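Local coordinates for putative tagatose-6-phosphate ketose/aldose isomerase (Escherichia coli, PDB 3C3J), which belongs to the SIS-domain family, its chain folding into two alpha/beta units, each built round a five-stranded parallel sheet, at residues Val218-Trp224 / Thr348-Gln353; Asp199-Arg203 / Leu327-Phe333; Gln236-Arg240 / Phe257-Pro261. One frame throughout, in Å; residues are numbered along the deposited sequence.

Contact 1 (Val218-Trp224 / Thr348-Gln353); sequences VFGYAPW and TFALMQ
F219 drops one ring atom onto the middle of the F349 ring. CD2 of F219 stands 3.2 Å above that plane, over its centre, while the two rings are inclined at 44°. F349 reaches the loop because its CG lies anti to the backbone N (chi1 179°), which carries the ring away from helix 335-356. Its opposite face is covered by the helix's own Q353, whose CG lies 3.4 Å above the plane. At the rim of the same ring, W224 CZ2 comes within 3.9 Å of F349 CE1, completing an aromatic cluster of large flat groups suited to filling a buried site. Beyond it, V218 fits its branched end against the helix, with CG2 3.3 Å from T348 OG1; that hydroxyl is satisfied within its own helix, chiefly by M344 O, with Y345 O also in range.

The outer side is looser. Y221 turns the edge of its ring to the helix backbone, CE1 3.6 Å from M352 O, and its OH lies 3.8 Å from CB of selenomethionine M352. That hydroxyl bonds to S215 O, and the ring stacks on H356, so Y221 suits a partly exposed place between loop and helix. G220 has backbone angles at which any CB would press on the preceding carbonyl O, a glycine's place.

The inner part, backed by L277 of strand 276-281, therefore rests mainly on aromatic and aliphatic shape fitting, while the hydroxyls of T348 and Y221 find their partners outside the two segments.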
ATOM      1  N   VAL A 218      -6.903  10.287 -24.977  1.00 22.37           N
ATOM      2  CA  VAL A 218      -6.471  11.033 -23.768  1.00 23.10           C
ATOM      3  C   VAL A 218      -4.963  11.266 -23.614  1.00 23.39           C
ATOM      4  O   VAL A 218      -4.516  12.420 -23.626  1.00 25.70           O
ATOM      5  CB  VAL A 218      -7.029  10.400 -22.466  1.00 22.45           C
ATOM      6  CG1 VAL A 218      -6.788  11.356 -21.275  1.00 22.24           C
ATOM      7  CG2 VAL A 218      -8.532  10.089 -22.643  1.00 22.94           C
ATOM      8  N   PHE A 219      -4.200  10.197 -23.386  1.00 23.07           N
ATOM      9  CA  PHE A 219      -2.745  10.252 -23.483  1.00 23.01           C
ATOM     10  C   PHE A 219      -2.311   9.768 -24.874  1.00 24.06           C
ATOM     11  O   PHE A 219      -1.175  10.024 -25.269  1.00 25.89           O
ATOM     12  CB  PHE A 219      -2.052   9.409 -22.410  1.00 21.16           C
ATOM     13  CG  PHE A 219      -2.522   9.698 -20.996  1.00 19.82           C
ATOM     14  CD1 PHE A 219      -2.742  10.990 -20.574  1.00 19.24           C
ATOM     15  CD2 PHE A 219      -2.716   8.666 -20.091  1.00 17.43           C
ATOM     16  CE1 PHE A 219      -3.183  11.263 -19.276  1.00 18.60           C
ATOM     17  CE2 PHE A 219      -3.178   8.937 -18.781  1.00 17.30           C
ATOM     18  CZ  PHE A 219      -3.398  10.225 -18.396  1.00 18.09           C
ATOM     19  N   GLY A 220      -3.190   9.055 -25.589  1.00 24.50           N
ATOM     20  CA  GLY A 220      -2.904   8.608 -26.963  1.00 24.39           C
ATOM     21  C   GLY A 220      -2.835   7.105 -27.090  1.00 24.79           C
ATOM     22  O   GLY A 220      -3.138   6.383 -26.145  1.00 24.32           O
ATOM     23  N   TYR A 221      -2.430   6.631 -28.270  1.00 24.43           N
ATOM     24  CA  TYR A 221      -2.393   5.196 -28.573  1.00 24.69           C
ATOM     25  C   TYR A 221      -1.004   4.644 -28.942  1.00 25.25           C
ATOM     26  O   TYR A 221      -0.888   3.720 -29.760  1.00 27.41           O
ATOM     27  CB  TYR A 221      -3.382   4.873 -29.691  1.00 24.45           C
ATOM     28  CG  TYR A 221      -4.813   5.294 -29.389  1.00 24.14           C
ATOM     29  CD1 TYR A 221      -5.540   4.679 -28.367  1.00 23.46           C
ATOM     30  CD2 TYR A 221      -5.447   6.281 -30.146  1.00 24.14           C
ATOM     31  CE1 TYR A 221      -6.849   5.044 -28.100  1.00 24.69           C
ATOM     32  CE2 TYR A 221      -6.737   6.660 -29.885  1.00 23.68           C
ATOM     33  CZ  TYR A 221      -7.443   6.036 -28.861  1.00 23.80           C
ATOM     34  OH  TYR A 221      -8.733   6.391 -28.598  1.00 23.40           O
ATOM     35  N   ALA A 222       0.038   5.172 -28.323  1.00 24.62           N
ATOM     36  CA  ALA A 222       1.397   4.661 -28.524  1.00 23.93           C
ATOM     37  C   ALA A 222       1.534   3.223 -28.025  1.00 23.50           C
ATOM     38  O   ALA A 222       0.773   2.775 -27.169  1.00 23.11           O
ATOM     39  CB  ALA A 222       2.424   5.576 -27.846  1.00 24.28           C
ATOM     40  N   PRO A 223       2.511   2.479 -28.560  1.00 23.03           N
ATOM     41  CA  PRO A 223       2.630   1.072 -28.214  1.00 22.56           C
ATOM     42  C   PRO A 223       3.348   0.828 -26.861  1.00 22.21           C
ATOM     43  O   PRO A 223       4.258   0.002 -26.762  1.00 21.08           O
ATOM     44  CB  PRO A 223       3.415   0.513 -29.391  1.00 23.23           C
ATOM     45  CG  PRO A 223       4.296   1.671 -29.826  1.00 23.39           C
ATOM     46  CD  PRO A 223       3.521   2.908 -29.549  1.00 22.97           C
ATOM     47  N   TRP A 224       2.918   1.526 -25.820  1.00 21.28           N
ATOM     48  CA  TRP A 224       3.463   1.263 -24.492  1.00 20.93           C
ATOM     49  C   TRP A 224       3.010  -0.115 -23.997  1.00 20.31           C
ATOM     50  O   TRP A 224       1.935  -0.600 -24.371  1.00 20.52           O
ATOM     51  CB  TRP A 224       3.084   2.368 -23.490  1.00 20.75           C
ATOM     52  CG  TRP A 224       1.785   3.003 -23.759  1.00 20.57           C
ATOM     53  CD1 TRP A 224       0.576   2.391 -23.803  1.00 20.19           C
ATOM     54  CD2 TRP A 224       1.559   4.372 -24.066  1.00 18.64           C
ATOM     55  NE1 TRP A 224      -0.397   3.292 -24.102  1.00 20.01           N
ATOM     56  CE2 TRP A 224       0.176   4.523 -24.268  1.00 19.91           C
ATOM     57  CE3 TRP A 224       2.389   5.489 -24.177  1.00 20.26           C
ATOM     58  CZ2 TRP A 224      -0.405   5.744 -24.576  1.00 20.60           C
ATOM     59  CZ3 TRP A 224       1.816   6.706 -24.492  1.00 19.93           C
ATOM     60  CH2 TRP A 224       0.436   6.823 -24.690  1.00 20.64           C
ATOM     61  N   THR A 348     -10.894   7.778 -18.377  1.00 13.77           N
ATOM     62  CA  THR A 348     -11.149   7.938 -19.804  1.00 14.97           C
ATOM     63  C   THR A 348      -9.987   7.335 -20.573  1.00 14.40           C
ATOM     64  O   THR A 348     -10.218   6.657 -21.553  1.00 14.94           O
ATOM     65  CB  THR A 348     -11.433   9.412 -20.177  1.00 15.15           C
ATOM     66  OG1 THR A 348     -10.305  10.229 -19.835  1.00 19.78           O
ATOM     67  CG2 THR A 348     -12.650   9.926 -19.413  1.00 16.22           C
ATOM     68  N   PHE A 349      -8.750   7.498 -20.107  1.00 14.38           N
ATOM     69  CA  PHE A 349      -7.615   6.788 -20.733  1.00 14.25           C
ATOM     70  C   PHE A 349      -7.813   5.265 -20.799  1.00 14.28           C
ATOM     71  O   PHE A 349      -7.673   4.640 -21.861  1.00 14.27           O
ATOM     72  CB  PHE A 349      -6.307   7.097 -20.005  1.00 14.28           C
ATOM     73  CG  PHE A 349      -5.124   6.395 -20.579  1.00 14.29           C
ATOM     74  CD1 PHE A 349      -4.697   6.682 -21.867  1.00 15.60           C
ATOM     75  CD2 PHE A 349      -4.414   5.464 -19.847  1.00 14.47           C
ATOM     76  CE1 PHE A 349      -3.586   6.045 -22.410  1.00 14.70           C
ATOM     77  CE2 PHE A 349      -3.312   4.835 -20.401  1.00 14.94           C
ATOM     78  CZ  PHE A 349      -2.905   5.140 -21.685  1.00 15.24           C
ATOM     79  N   ALA A 350      -8.137   4.661 -19.654  1.00 13.91           N
ATOM     80  CA  ALA A 350      -8.335   3.227 -19.583  1.00 14.72           C
ATOM     81  C   ALA A 350      -9.463   2.732 -20.510  1.00 15.06           C
ATOM     82  O   ALA A 350      -9.312   1.710 -21.192  1.00 15.48           O
ATOM     83  CB  ALA A 350      -8.583   2.807 -18.098  1.00 14.33           C
ATOM     84  N   LEU A 351     -10.574   3.464 -20.545  1.00 15.53           N
ATOM     85  CA  LEU A 351     -11.712   3.107 -21.394  1.00 16.02           C
ATOM     86  C   LEU A 351     -11.284   3.064 -22.874  1.00 16.16           C
ATOM     87  O   LEU A 351     -11.602   2.101 -23.586  1.00 15.44           O
ATOM     88  CB  LEU A 351     -12.855   4.097 -21.177  1.00 16.55           C
ATOM     89  CG  LEU A 351     -14.073   4.008 -22.107  1.00 16.41           C
ATOM     90  CD1 LEU A 351     -14.853   2.697 -21.950  1.00 17.51           C
ATOM     91  CD2 LEU A 351     -14.947   5.234 -21.974  1.00 15.89           C
HETATM   92  N   MSE A 352     -10.535   4.082 -23.318  1.00 16.61           N
HETATM   93  CA  MSE A 352     -10.116   4.198 -24.722  1.00 18.05           C
HETATM   94  C   MSE A 352      -8.974   3.256 -25.107  1.00 18.13           C
HETATM   95  O   MSE A 352      -8.917   2.782 -26.249  1.00 17.54           O
HETATM   96  CB  MSE A 352      -9.784   5.651 -25.069  1.00 19.11           C
HETATM   97  CG  MSE A 352     -10.928   6.631 -24.820  1.00 21.21           C
HETATM   98 SE   MSE A 352     -12.742   6.056 -25.506  1.00 33.33          SE
HETATM   99  CE  MSE A 352     -13.021   4.296 -24.753  1.00 34.69           C
ATOM    100  N   GLN A 353      -8.086   2.955 -24.170  1.00 18.87           N
ATOM    101  CA  GLN A 353      -7.123   1.886 -24.394  1.00 19.07           C
ATOM    102  C   GLN A 353      -7.845   0.550 -24.616  1.00 18.63           C
ATOM    103  O   GLN A 353      -7.481  -0.216 -25.505  1.00 18.27           O
ATOM    104  CB  GLN A 353      -6.158   1.767 -23.208  1.00 19.13           C
ATOM    105  CG  GLN A 353      -5.185   2.937 -23.077  1.00 19.18           C
ATOM    106  CD  GLN A 353      -4.226   3.037 -24.245  1.00 23.10           C
ATOM    107  OE1 GLN A 353      -4.309   3.961 -25.062  1.00 25.35           O
ATOM    108  NE2 GLN A 353      -3.339   2.069 -24.352  1.00 23.09           N
TER

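Contact 2 (Asp199-Arg203 / Leu327-Phe333); sequences DVADR and LPPSRHF
R203 grips the backbone carbonyl of P328 side-on with two nitrogens: NE to P328 O is 2.8 Å and NH2 to P328 O is 3.1 Å. Both bonds lie near the guanidinium plane, and two donors on one oxygen fix the rotation of the group. Its long chain runs extended from the helix, which is why arginine suits a place where the acceptor is remote. The NH1 end hangs over the face of F333 in a cation-pi contact, R203 CZ being 4.4 Å from the ring centroid. The planes are 73° apart, so the cation presents its edge to the ring. L327 CD1 lies 3.9 Å above one face of the guanidinium, and S330 covers the other with its CB.

A second pair closes the other end. R331 NE meets D199 OD2 at 2.7 Å in a nearly straight salt bridge (163°), in the guanidinium plane and through the anti lone pair of the carboxylate. The R331 guanidinium lies on the opposite side of the F333 plane from R203 NH1, displaced past the rim with F333 CE1 beneath its centre, so the phenyl is flanked by two guanidinium groups. V200 CG2 packs 3.7 Å from F333 CE2.

Farther out, R331 NH1 is held by E337 and by the carbonyl of H332, while NH2 reaches T196 O, so the salt bridge is one part of a wider network. F340 and C341 of helix 335-356 touch V200 and R203 respectively. The whole ties helix 198-210 to the irregular crossing from strand 324-326, at one edge, within this chain, of the second parallel sheet, into helix 335-356 of the SIS alpha/beta fold.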
ATOM      1  N   ASP A 199     -17.324  23.679  -7.590  1.00 16.33           N
ATOM      2  CA  ASP A 199     -16.100  24.047  -8.339  1.00 16.57           C
ATOM      3  C   ASP A 199     -15.390  22.793  -8.855  1.00 16.49           C
ATOM      4  O   ASP A 199     -14.771  22.814  -9.916  1.00 16.53           O
ATOM      5  CB  ASP A 199     -15.144  24.870  -7.482  1.00 16.79           C
ATOM      6  CG  ASP A 199     -15.771  26.177  -6.987  1.00 18.92           C
ATOM      7  OD1 ASP A 199     -16.673  26.704  -7.669  1.00 20.83           O
ATOM      8  OD2 ASP A 199     -15.376  26.678  -5.907  1.00 21.09           O
ATOM      9  N   VAL A 200     -15.474  21.697  -8.091  1.00 15.80           N
ATOM     10  CA  VAL A 200     -14.806  20.450  -8.484  1.00 15.48           C
ATOM     11  C   VAL A 200     -15.600  19.791  -9.614  1.00 14.83           C
ATOM     12  O   VAL A 200     -15.024  19.372 -10.625  1.00 14.19           O
ATOM     13  CB  VAL A 200     -14.597  19.499  -7.254  1.00 15.06           C
ATOM     14  CG1 VAL A 200     -13.898  18.198  -7.666  1.00 15.22           C
ATOM     15  CG2 VAL A 200     -13.811  20.214  -6.141  1.00 14.30           C
ATOM     16  N   ALA A 201     -16.917  19.725  -9.449  1.00 14.81           N
ATOM     17  CA  ALA A 201     -17.815  19.230 -10.478  1.00 15.37           C
ATOM     18  C   ALA A 201     -17.655  20.061 -11.746  1.00 15.78           C
ATOM     19  O   ALA A 201     -17.562  19.507 -12.823  1.00 16.26           O
ATOM     20  CB  ALA A 201     -19.289  19.271  -9.979  1.00 14.70           C
ATOM     21  N   ASP A 202     -17.619  21.383 -11.609  1.00 16.35           N
ATOM     22  CA  ASP A 202     -17.418  22.280 -12.773  1.00 16.92           C
ATOM     23  C   ASP A 202     -16.097  21.990 -13.524  1.00 16.56           C
ATOM     24  O   ASP A 202     -16.057  21.939 -14.736  1.00 15.79           O
ATOM     25  CB  ASP A 202     -17.389  23.760 -12.343  1.00 17.95           C
ATOM     26  CG  ASP A 202     -18.780  24.342 -11.999  1.00 20.79           C
ATOM     27  OD1 ASP A 202     -19.822  23.669 -12.192  1.00 23.38           O
ATOM     28  OD2 ASP A 202     -18.819  25.509 -11.519  1.00 22.54           O
ATOM     29  N   ARG A 203     -15.016  21.814 -12.775  1.00 16.52           N
ATOM     30  CA  ARG A 203     -13.722  21.592 -13.367  1.00 16.39           C
ATOM     31  C   ARG A 203     -13.652  20.238 -14.030  1.00 16.06           C
ATOM     32  O   ARG A 203     -13.135  20.123 -15.115  1.00 14.24           O
ATOM     33  CB  ARG A 203     -12.630  21.730 -12.327  1.00 16.75           C
ATOM     34  CG  ARG A 203     -11.271  21.935 -12.913  1.00 18.76           C
ATOM     35  CD  ARG A 203     -10.252  21.918 -11.796  1.00 18.36           C
ATOM     36  NE  ARG A 203      -9.062  22.654 -12.144  1.00 19.08           N
ATOM     37  CZ  ARG A 203      -8.076  22.881 -11.291  1.00 19.71           C
ATOM     38  NH1 ARG A 203      -8.133  22.391 -10.058  1.00 21.69           N
ATOM     39  NH2 ARG A 203      -7.037  23.592 -11.664  1.00 20.08           N
ATOM     40  N   LEU A 327      -4.605  21.499 -15.986  1.00 18.09           N
ATOM     41  CA  LEU A 327      -6.014  21.418 -15.646  1.00 18.17           C
ATOM     42  C   LEU A 327      -6.741  22.723 -16.007  1.00 18.82           C
ATOM     43  O   LEU A 327      -6.130  23.794 -16.006  1.00 18.51           O
ATOM     44  CB  LEU A 327      -6.182  21.137 -14.145  1.00 17.86           C
ATOM     45  CG  LEU A 327      -5.532  19.863 -13.595  1.00 17.91           C
ATOM     46  CD1 LEU A 327      -5.731  19.820 -12.074  1.00 16.93           C
ATOM     47  CD2 LEU A 327      -6.117  18.622 -14.262  1.00 16.89           C
ATOM     48  N   PRO A 328      -8.043  22.641 -16.315  1.00 19.48           N
ATOM     49  CA  PRO A 328      -8.812  23.879 -16.565  1.00 19.75           C
ATOM     50  C   PRO A 328      -8.671  24.874 -15.422  1.00 19.79           C
ATOM     51  O   PRO A 328      -8.543  24.460 -14.278  1.00 19.16           O
ATOM     52  CB  PRO A 328     -10.276  23.387 -16.651  1.00 19.08           C
ATOM     53  CG  PRO A 328     -10.175  22.010 -17.079  1.00 19.44           C
ATOM     54  CD  PRO A 328      -8.877  21.443 -16.500  1.00 19.63           C
ATOM     55  N   PRO A 329      -8.708  26.189 -15.719  1.00 20.63           N
ATOM     56  CA  PRO A 329      -8.581  27.152 -14.637  1.00 20.70           C
ATOM     57  C   PRO A 329      -9.673  27.009 -13.614  1.00 20.62           C
ATOM     58  O   PRO A 329     -10.831  26.755 -13.965  1.00 20.61           O
ATOM     59  CB  PRO A 329      -8.703  28.515 -15.348  1.00 21.25           C
ATOM     60  CG  PRO A 329      -8.308  28.236 -16.736  1.00 22.32           C
ATOM     61  CD  PRO A 329      -8.858  26.864 -17.020  1.00 21.40           C
ATOM     62  N   SER A 330      -9.292  27.171 -12.354  1.00 20.49           N
ATOM     63  CA  SER A 330     -10.219  27.179 -11.230  1.00 20.50           C
ATOM     64  C   SER A 330      -9.561  27.837 -10.036  1.00 19.82           C
ATOM     65  O   SER A 330      -8.366  28.189 -10.072  1.00 19.37           O
ATOM     66  CB  SER A 330     -10.596  25.748 -10.846  1.00 21.10           C
ATOM     67  OG  SER A 330      -9.449  25.066 -10.324  1.00 22.78           O
ATOM     68  N   ARG A 331     -10.311  27.939  -8.946  1.00 19.13           N
ATOM     69  CA  ARG A 331      -9.711  28.303  -7.664  1.00 18.70           C
ATOM     70  C   ARG A 331      -8.672  27.253  -7.234  1.00 18.45           C
ATOM     71  O   ARG A 331      -8.570  26.172  -7.835  1.00 17.33           O
ATOM     72  CB  ARG A 331     -10.769  28.399  -6.588  1.00 18.64           C
ATOM     73  CG  ARG A 331     -11.466  27.053  -6.313  1.00 18.45           C
ATOM     74  CD  ARG A 331     -12.070  27.041  -4.977  1.00 19.65           C
ATOM     75  NE  ARG A 331     -13.012  25.936  -4.798  1.00 17.36           N
ATOM     76  CZ  ARG A 331     -12.703  24.749  -4.269  1.00 19.08           C
ATOM     77  NH1 ARG A 331     -11.469  24.469  -3.861  1.00 18.12           N
ATOM     78  NH2 ARG A 331     -13.649  23.844  -4.129  1.00 18.19           N
ATOM     79  N   HIS A 332      -7.910  27.574  -6.195  1.00 18.52           N
ATOM     80  CA  HIS A 332      -6.949  26.597  -5.640  1.00 18.51           C
ATOM     81  C   HIS A 332      -7.753  25.409  -5.124  1.00 18.04           C
ATOM     82  O   HIS A 332      -8.773  25.600  -4.458  1.00 17.47           O
ATOM     83  CB  HIS A 332      -6.135  27.194  -4.490  1.00 18.64           C
ATOM     84  CG  HIS A 332      -5.168  26.230  -3.886  1.00 19.05           C
ATOM     85  ND1 HIS A 332      -5.434  25.550  -2.720  1.00 23.23           N
ATOM     86  CD2 HIS A 332      -3.962  25.785  -4.314  1.00 20.56           C
ATOM     87  CE1 HIS A 332      -4.421  24.747  -2.437  1.00 21.06           C
ATOM     88  NE2 HIS A 332      -3.509  24.876  -3.381  1.00 21.12           N
ATOM     89  N   PHE A 333      -7.321  24.204  -5.487  1.00 17.78           N
ATOM     90  CA  PHE A 333      -7.880  22.960  -4.984  1.00 17.69           C
ATOM     91  C   PHE A 333      -6.859  22.319  -4.041  1.00 17.00           C
ATOM     92  O   PHE A 333      -5.654  22.358  -4.289  1.00 17.59           O
ATOM     93  CB  PHE A 333      -8.121  21.951  -6.127  1.00 17.63           C
ATOM     94  CG  PHE A 333      -9.405  22.136  -6.903  1.00 17.41           C
ATOM     95  CD1 PHE A 333     -10.048  23.367  -6.991  1.00 16.56           C
ATOM     96  CD2 PHE A 333      -9.927  21.053  -7.636  1.00 17.38           C
ATOM     97  CE1 PHE A 333     -11.210  23.510  -7.738  1.00 17.83           C
ATOM     98  CE2 PHE A 333     -11.061  21.189  -8.403  1.00 16.40           C
ATOM     99  CZ  PHE A 333     -11.706  22.434  -8.461  1.00 17.72           C
TER
HETATM  100  O   HOH W   1      -6.301  25.678  -9.543  1.00 24.61           O
HETATM  101  O   HOH W   2      -5.268  25.235 -13.965  1.00 26.08           O

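Contact 3 (Gln236-Arg240 / Phe257-Pro261); sequences QGAAR and FYDSP
Y258 and R240 come together through their first torsions. CG of Y258 sits between its backbone N and carbonyl carbon (chi1 58°), bringing the ring up against the helix, and CG of R240 lies anti to its backbone N (chi1 -168°), from which the chain runs straight on beside the tyrosine. The two side chains point the same way. R240 CG stands 3.6 Å from the Y258 ring centroid, directly over the face, a CH-pi contact, and CD follows it to near CZ. The guanidinium then passes above the phenol oxygen, with R240 NE 3.2 Å from Y258 OH, but the angle is too poor for a hydrogen bond. A long aliphatic chain with a charged tip fits here, since the methylenes cover the ring while NH1 forms a salt bridge with D69 of helix 63-79.

Q236 works from another side. Its amide crosses the tyrosine at the ring edge, with NE2 3.5 Å from Y258 CD1, and also touches D259 CA. A water accepts a weak bond from Q236 NE2 and gives another weak one to Y258 O. Small A239 allows close approach, its CB 4.1 Å from Y258 CB. At the strand's end, D259 OD1 accepts from S260 N at 2.8 Å, and S260 is the N-cap residue of helix 261-264, its OG bonding to G263 N.

The helix segment and strand 257-259 run antiparallel (178°), their axes 7.2 Å apart at closest approach, as in a beta-alpha-beta crossover: helix 235-249 leads from strand 226-231 to its parallel neighbour, strand 255-259. That strand, at the sheet edge within this chain, meets the second subunit: the F257 ring meets F257 of the other chain, and Y258 packs on its Y258.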
ATOM      1  N   GLN A 236      -1.254   9.006  -4.082  1.00 13.68           N
ATOM      2  CA  GLN A 236      -0.811   7.666  -4.399  1.00 13.39           C
ATOM      3  C   GLN A 236      -2.031   6.721  -4.536  1.00 12.30           C
ATOM      4  O   GLN A 236      -2.049   5.827  -5.403  1.00 10.37           O
ATOM      5  CB  GLN A 236       0.227   7.120  -3.403  1.00 12.87           C
ATOM      6  CG  GLN A 236       0.744   5.775  -3.896  1.00 14.53           C
ATOM      7  CD  GLN A 236       1.806   5.112  -3.059  1.00 15.51           C
ATOM      8  OE1 GLN A 236       2.292   5.646  -2.021  1.00 17.29           O
ATOM      9  NE2 GLN A 236       2.173   3.901  -3.495  1.00 14.44           N
ATOM     10  N   GLY A 237      -3.048   6.913  -3.694  1.00 12.01           N
ATOM     11  CA  GLY A 237      -4.289   6.147  -3.831  1.00 13.19           C
ATOM     12  C   GLY A 237      -5.000   6.385  -5.160  1.00 12.67           C
ATOM     13  O   GLY A 237      -5.572   5.464  -5.737  1.00 12.82           O
ATOM     14  N   ALA A 238      -4.982   7.629  -5.643  1.00 13.38           N
ATOM     15  CA  ALA A 238      -5.503   7.961  -6.971  1.00 13.23           C
ATOM     16  C   ALA A 238      -4.689   7.271  -8.068  1.00 13.23           C
ATOM     17  O   ALA A 238      -5.259   6.722  -9.049  1.00 13.57           O
ATOM     18  CB  ALA A 238      -5.516   9.486  -7.172  1.00 13.18           C
ATOM     19  N   ALA A 239      -3.368   7.280  -7.901  1.00 13.15           N
ATOM     20  CA  ALA A 239      -2.472   6.541  -8.811  1.00 13.20           C
ATOM     21  C   ALA A 239      -2.778   5.053  -8.825  1.00 12.47           C
ATOM     22  O   ALA A 239      -2.796   4.443  -9.887  1.00 13.10           O
ATOM     23  CB  ALA A 239      -1.001   6.805  -8.478  1.00 12.91           C
ATOM     24  N   ARG A 240      -3.066   4.486  -7.652  1.00 12.28           N
ATOM     25  CA  ARG A 240      -3.393   3.068  -7.525  1.00 13.42           C
ATOM     26  C   ARG A 240      -4.690   2.714  -8.230  1.00 12.63           C
ATOM     27  O   ARG A 240      -4.747   1.711  -8.976  1.00 12.91           O
ATOM     28  CB  ARG A 240      -3.471   2.688  -6.053  1.00 12.80           C
ATOM     29  CG  ARG A 240      -3.527   1.197  -5.806  1.00 14.64           C
ATOM     30  CD  ARG A 240      -3.412   0.972  -4.269  1.00 17.42           C
ATOM     31  NE  ARG A 240      -3.273  -0.429  -3.927  1.00 21.29           N
ATOM     32  CZ  ARG A 240      -3.140  -0.860  -2.670  1.00 23.99           C
ATOM     33  NH1 ARG A 240      -3.165  -0.010  -1.642  1.00 28.50           N
ATOM     34  NH2 ARG A 240      -3.027  -2.145  -2.434  1.00 28.13           N
ATOM     35  N   PHE A 257       1.388   0.019 -12.842  1.00 13.77           N
ATOM     36  CA  PHE A 257       2.106   0.174 -11.571  1.00 13.66           C
ATOM     37  C   PHE A 257       1.734   1.513 -10.971  1.00 12.93           C
ATOM     38  O   PHE A 257       1.298   2.425 -11.669  1.00 12.21           O
ATOM     39  CB  PHE A 257       3.617   0.124 -11.790  1.00 13.58           C
ATOM     40  CG  PHE A 257       4.075  -1.060 -12.556  1.00 14.18           C
ATOM     41  CD1 PHE A 257       4.424  -2.236 -11.914  1.00 15.96           C
ATOM     42  CD2 PHE A 257       4.141  -1.015 -13.946  1.00 15.29           C
ATOM     43  CE1 PHE A 257       4.830  -3.355 -12.636  1.00 16.63           C
ATOM     44  CE2 PHE A 257       4.546  -2.135 -14.680  1.00 16.48           C
ATOM     45  CZ  PHE A 257       4.891  -3.294 -14.022  1.00 15.66           C
ATOM     46  N   TYR A 258       1.904   1.632  -9.666  1.00 13.52           N
ATOM     47  CA  TYR A 258       1.709   2.912  -8.969  1.00 13.20           C
ATOM     48  C   TYR A 258       2.779   3.099  -7.909  1.00 13.29           C
ATOM     49  O   TYR A 258       3.335   2.127  -7.391  1.00 13.32           O
ATOM     50  CB  TYR A 258       0.337   2.958  -8.285  1.00 13.75           C
ATOM     51  CG  TYR A 258       0.150   1.842  -7.295  1.00 13.21           C
ATOM     52  CD1 TYR A 258       0.404   2.030  -5.929  1.00 14.28           C
ATOM     53  CD2 TYR A 258      -0.246   0.580  -7.718  1.00 14.52           C
ATOM     54  CE1 TYR A 258       0.256   0.979  -5.019  1.00 15.15           C
ATOM     55  CE2 TYR A 258      -0.382  -0.485  -6.804  1.00 15.59           C
ATOM     56  CZ  TYR A 258      -0.139  -0.268  -5.461  1.00 14.74           C
ATOM     57  OH  TYR A 258      -0.285  -1.311  -4.552  1.00 15.01           O
ATOM     58  N   ASP A 259       2.996   4.338  -7.526  1.00 13.91           N
ATOM     59  CA  ASP A 259       3.882   4.670  -6.411  1.00 14.31           C
ATOM     60  C   ASP A 259       3.764   6.142  -6.098  1.00 14.37           C
ATOM     61  O   ASP A 259       3.002   6.864  -6.742  1.00 14.19           O
ATOM     62  CB  ASP A 259       5.346   4.339  -6.729  1.00 15.07           C
ATOM     63  CG  ASP A 259       6.129   3.796  -5.511  1.00 17.42           C
ATOM     64  OD1 ASP A 259       6.007   4.299  -4.366  1.00 18.80           O
ATOM     65  OD2 ASP A 259       6.927   2.863  -5.725  1.00 24.10           O
ATOM     66  N   SER A 260       4.504   6.580  -5.090  1.00 12.99           N
ATOM     67  CA  SER A 260       4.689   7.997  -4.855  1.00 14.19           C
ATOM     68  C   SER A 260       5.956   8.416  -5.604  1.00 14.24           C
ATOM     69  O   SER A 260       6.821   7.590  -5.848  1.00 13.72           O
ATOM     70  CB  SER A 260       4.853   8.302  -3.379  1.00 13.31           C
ATOM     71  OG  SER A 260       6.033   7.730  -2.899  1.00 13.33           O
ATOM     72  N   PRO A 261       6.033   9.680  -6.027  1.00 14.81           N
ATOM     73  CA  PRO A 261       7.264  10.175  -6.648  1.00 15.18           C
ATOM     74  C   PRO A 261       8.547   9.896  -5.850  1.00 15.16           C
ATOM     75  O   PRO A 261       9.527   9.425  -6.438  1.00 15.76           O
ATOM     76  CB  PRO A 261       6.989  11.681  -6.800  1.00 15.31           C
ATOM     77  CG  PRO A 261       5.519  11.745  -6.997  1.00 15.94           C
ATOM     78  CD  PRO A 261       4.950  10.670  -6.089  1.00 14.49           C
TER
HETATM   79  O   HOH W   3       3.791   1.962  -3.936  1.00 49.29           O

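How the contacts relate
Contacts 1 and 2 both involve helices 198-210 and 335-356 or the loops next to them: contact 1 sets the loop after the first on the second, contact 2 sets the first against the loop leading into the second. Their segments alternate along the sequence, and contact 3, nearest the centre of the chain, is nested inside both. All three are partly buried, but chemistry follows place. Contact 1 lays aromatics against strands of the sheet; contact 2, in a loop at the sheet edge, satisfies charges and a carbonyl through arginines; contact 3 packs helix on strand, arginine methylenes over a tyrosine face, and alone of the three is touched by the other subunit.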